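Local coordinates for protein phosphatidylserine synthase (Haemophilus influenzae, PDB 3HSI) that belongs to the phospholipase D superfamily and is built from PLD-like alpha/beta domains, at residues Val55-Trp60 against Val87-His92. Sequence-based numbering, arbitrary orientation.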
ATOM      1  N   VAL C  55     -11.255   4.256  25.771  1.00 24.15           N
ATOM      2  CA  VAL C  55     -11.300   5.199  24.674  1.00 24.27           C
ATOM      3  C   VAL C  55     -10.359   4.658  23.599  1.00 24.48           C
ATOM      4  O   VAL C  55      -9.226   4.287  23.922  1.00 24.86           O
ATOM      5  CB  VAL C  55     -10.788   6.582  25.133  1.00 24.14           C
ATOM      6  CG1 VAL C  55     -10.517   7.492  23.947  1.00 24.97           C
ATOM      7  CG2 VAL C  55     -11.784   7.254  26.087  1.00 24.65           C
ATOM      8  N   THR C  56     -10.860   4.530  22.365  1.00 24.00           N
ATOM      9  CA  THR C  56     -10.033   4.328  21.170  1.00 25.74           C
ATOM     10  C   THR C  56     -10.344   5.551  20.325  1.00 24.51           C
ATOM     11  O   THR C  56     -11.496   5.838  20.088  1.00 24.68           O
ATOM     12  CB  THR C  56     -10.392   3.041  20.305  1.00 26.07           C
ATOM     13  OG1 THR C  56     -11.801   3.060  19.978  1.00 32.41           O
ATOM     14  CG2 THR C  56     -10.077   1.770  21.017  1.00 25.88           C
ATOM     15  N   ALA C  57      -9.322   6.301  19.933  1.00 23.96           N
ATOM     16  CA  ALA C  57      -9.495   7.464  19.075  1.00 22.87           C
ATOM     17  C   ALA C  57      -8.267   7.524  18.176  1.00 22.65           C
ATOM     18  O   ALA C  57      -7.271   6.839  18.445  1.00 23.06           O
ATOM     19  CB  ALA C  57      -9.652   8.737  19.909  1.00 22.19           C
ATOM     20  N   LEU C  58      -8.352   8.265  17.080  1.00 22.22           N
ATOM     21  CA  LEU C  58      -7.184   8.471  16.231  1.00 21.91           C
ATOM     22  C   LEU C  58      -6.117   9.238  17.037  1.00 22.67           C
ATOM     23  O   LEU C  58      -4.946   8.835  17.101  1.00 22.00           O
ATOM     24  CB  LEU C  58      -7.546   9.245  14.975  1.00 21.03           C
ATOM     25  CG  LEU C  58      -6.359   9.549  14.016  1.00 24.49           C
ATOM     26  CD1 LEU C  58      -5.605   8.278  13.569  1.00 20.39           C
ATOM     27  CD2 LEU C  58      -6.823  10.377  12.776  1.00 22.57           C
ATOM     28  N   TYR C  59      -6.524  10.305  17.710  1.00 22.78           N
ATOM     29  CA  TYR C  59      -5.569  11.023  18.529  1.00 23.21           C
ATOM     30  C   TYR C  59      -6.230  11.731  19.670  1.00 23.40           C
ATOM     31  O   TYR C  59      -7.446  11.880  19.694  1.00 24.02           O
ATOM     32  CB  TYR C  59      -4.740  11.999  17.691  1.00 23.05           C
ATOM     33  CG  TYR C  59      -5.513  13.068  16.939  1.00 25.73           C
ATOM     34  CD1 TYR C  59      -5.704  14.327  17.496  1.00 28.61           C
ATOM     35  CD2 TYR C  59      -5.996  12.840  15.648  1.00 27.56           C
ATOM     36  CE1 TYR C  59      -6.361  15.323  16.801  1.00 29.69           C
ATOM     37  CE2 TYR C  59      -6.663  13.827  14.944  1.00 28.14           C
ATOM     38  CZ  TYR C  59      -6.845  15.070  15.529  1.00 29.26           C
ATOM     39  OH  TYR C  59      -7.497  16.074  14.852  1.00 28.22           O
ATOM     40  N   TRP C  60      -5.414  12.155  20.633  1.00 23.37           N
ATOM     41  CA  TRP C  60      -5.865  12.958  21.726  1.00 22.59           C
ATOM     42  C   TRP C  60      -4.809  14.058  21.876  1.00 23.04           C
ATOM     43  O   TRP C  60      -3.676  13.815  22.294  1.00 21.83           O
ATOM     44  CB  TRP C  60      -5.989  12.090  22.966  1.00 22.17           C
ATOM     45  CG  TRP C  60      -6.491  12.769  24.175  1.00 21.74           C
ATOM     46  CD1 TRP C  60      -6.180  14.028  24.613  1.00 23.44           C
ATOM     47  CD2 TRP C  60      -7.345  12.197  25.170  1.00 20.76           C
ATOM     48  NE1 TRP C  60      -6.799  14.278  25.812  1.00 20.59           N
ATOM     49  CE2 TRP C  60      -7.524  13.171  26.174  1.00 20.61           C
ATOM     50  CE3 TRP C  60      -7.973  10.946  25.309  1.00 19.57           C
ATOM     51  CZ2 TRP C  60      -8.309  12.938  27.316  1.00 20.76           C
ATOM     52  CZ3 TRP C  60      -8.753  10.713  26.448  1.00 19.94           C
ATOM     53  CH2 TRP C  60      -8.930  11.714  27.419  1.00 21.29           C
ATOM     54  N   VAL C  87      -6.658   4.275  27.390  1.00 23.70           N
ATOM     55  CA  VAL C  87      -6.862   5.157  26.236  1.00 23.16           C
ATOM     56  C   VAL C  87      -5.943   4.650  25.139  1.00 23.75           C
ATOM     57  O   VAL C  87      -4.704   4.645  25.295  1.00 23.95           O
ATOM     58  CB  VAL C  87      -6.582   6.671  26.580  1.00 22.84           C
ATOM     59  CG1 VAL C  87      -6.771   7.566  25.366  1.00 18.59           C
ATOM     60  CG2 VAL C  87      -7.510   7.138  27.763  1.00 21.32           C
ATOM     61  N   LEU C  88      -6.541   4.199  24.037  1.00 24.18           N
ATOM     62  CA  LEU C  88      -5.738   3.725  22.886  1.00 24.23           C
ATOM     63  C   LEU C  88      -5.790   4.754  21.751  1.00 23.93           C
ATOM     64  O   LEU C  88      -6.869   5.136  21.313  1.00 24.29           O
ATOM     65  CB  LEU C  88      -6.210   2.341  22.400  1.00 23.83           C
ATOM     66  CG  LEU C  88      -5.880   1.087  23.221  1.00 25.03           C
ATOM     67  CD1 LEU C  88      -6.496   1.148  24.635  1.00 22.79           C
ATOM     68  CD2 LEU C  88      -6.313  -0.214  22.508  1.00 23.56           C
ATOM     69  N   ILE C  89      -4.629   5.232  21.317  1.00 23.12           N
ATOM     70  CA  ILE C  89      -4.567   6.158  20.189  1.00 23.45           C
ATOM     71  C   ILE C  89      -3.549   5.625  19.208  1.00 23.24           C
ATOM     72  O   ILE C  89      -2.769   4.727  19.534  1.00 23.57           O
ATOM     73  CB  ILE C  89      -4.233   7.659  20.599  1.00 23.69           C
ATOM     74  CG1 ILE C  89      -2.927   7.793  21.434  1.00 23.78           C
ATOM     75  CG2 ILE C  89      -5.444   8.334  21.232  1.00 22.31           C
ATOM     76  CD1 ILE C  89      -3.068   7.657  22.971  1.00 26.12           C
ATOM     77  N   ASP C  90      -3.548   6.173  18.008  1.00 23.36           N
ATOM     78  CA  ASP C  90      -2.626   5.706  16.997  1.00 23.30           C
ATOM     79  C   ASP C  90      -1.194   6.004  17.486  1.00 22.96           C
ATOM     80  O   ASP C  90      -0.906   7.100  17.976  1.00 23.10           O
ATOM     81  CB  ASP C  90      -2.917   6.372  15.656  1.00 23.64           C
ATOM     82  CG  ASP C  90      -2.048   5.826  14.563  1.00 27.05           C
ATOM     83  OD1 ASP C  90      -2.447   4.787  13.984  1.00 27.30           O
ATOM     84  OD2 ASP C  90      -0.943   6.405  14.318  1.00 29.30           O
ATOM     85  N   TRP C  91      -0.334   5.004  17.368  1.00 21.87           N
ATOM     86  CA  TRP C  91       1.061   5.081  17.759  1.00 21.99           C
ATOM     87  C   TRP C  91       1.862   6.157  16.988  1.00 21.75           C
ATOM     88  O   TRP C  91       2.520   6.964  17.624  1.00 20.86           O
ATOM     89  CB  TRP C  91       1.681   3.719  17.578  1.00 21.13           C
ATOM     90  CG  TRP C  91       3.166   3.663  17.566  1.00 23.43           C
ATOM     91  CD1 TRP C  91       3.995   3.663  16.450  1.00 22.39           C
ATOM     92  CD2 TRP C  91       4.024   3.538  18.702  1.00 20.62           C
ATOM     93  NE1 TRP C  91       5.304   3.558  16.843  1.00 22.23           N
ATOM     94  CE2 TRP C  91       5.357   3.475  18.212  1.00 24.04           C
ATOM     95  CE3 TRP C  91       3.801   3.465  20.084  1.00 24.32           C
ATOM     96  CZ2 TRP C  91       6.472   3.357  19.067  1.00 24.96           C
ATOM     97  CZ3 TRP C  91       4.915   3.341  20.947  1.00 25.32           C
ATOM     98  CH2 TRP C  91       6.233   3.290  20.421  1.00 25.62           C
ATOM     99  N   HIS C  92       1.794   6.168  15.649  1.00 21.76           N
ATOM    100  CA  HIS C  92       2.548   7.149  14.837  1.00 22.68           C
ATOM    101  C   HIS C  92       2.024   8.590  15.036  1.00 23.18           C
ATOM    102  O   HIS C  92       2.787   9.537  15.218  1.00 23.15           O
ATOM    103  CB  HIS C  92       2.459   6.811  13.350  1.00 22.95           C
ATOM    104  CG  HIS C  92       2.916   5.432  13.004  1.00 23.44           C
ATOM    105  ND1 HIS C  92       4.251   5.076  12.971  1.00 22.76           N
ATOM    106  CD2 HIS C  92       2.220   4.330  12.639  1.00 20.94           C
ATOM    107  CE1 HIS C  92       4.356   3.807  12.619  1.00 22.93           C
ATOM    108  NE2 HIS C  92       3.139   3.330  12.417  1.00 24.57           N
TER
HETATM  109  O   HOH W   1      -2.423   9.550  18.118  1.00 26.88           O
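V55-T56 and V87-L88 pair as neighbouring parallel strands near the C-terminal ends of two inner strands of a mixed sheet, and beyond T56 the first chain turns off while still touching the second. Within this pairing L88 N gives a nearly straight bond to V55 O (2.7 Å, 175° at the hydrogen). L88 O then receives A57 N at 3.0 Å, so both N and O of L88 are tied to the same neighbouring strand. Past this point the regular pattern breaks: D90 N bonds to L58 O at 3.1 Å, lying above the carbonyl plane, and a water donates to both L58 O and D90 O, bridging the diverging chains. The two strands and the helix 64-79 between them form a beta-alpha-beta unit, the crossover repeated in PLD-like domains. On one sheet face the compact, branched V55 and V87 lie side by side, their CG1 methyls 4.0 Å apart, filling the buried space beside the W60 indole. W60 folds back, CG anti to its backbone N (chi1 -178°), so that its six-membered ring meets V87 obliquely, CE3 to V87 CG1 at 3.6 Å; its NE1 is bonded to G66 O. The CG2 methyl of I89 packs against Y59 CA at 3.8 Å. On the other face T56 suits a mixed setting: CG2 meets L88 CB (4.1 Å) while OG1 makes weak bonds to V143 O and G145 O, and helix 181-195 covers both residues through I191 and L195. L58 CD1 rests 3.9 Å from D90 CB, whereas the D90 carboxylate points away from segment 55-60, OD1 accepting L141 N and OD2 accepting R93 N.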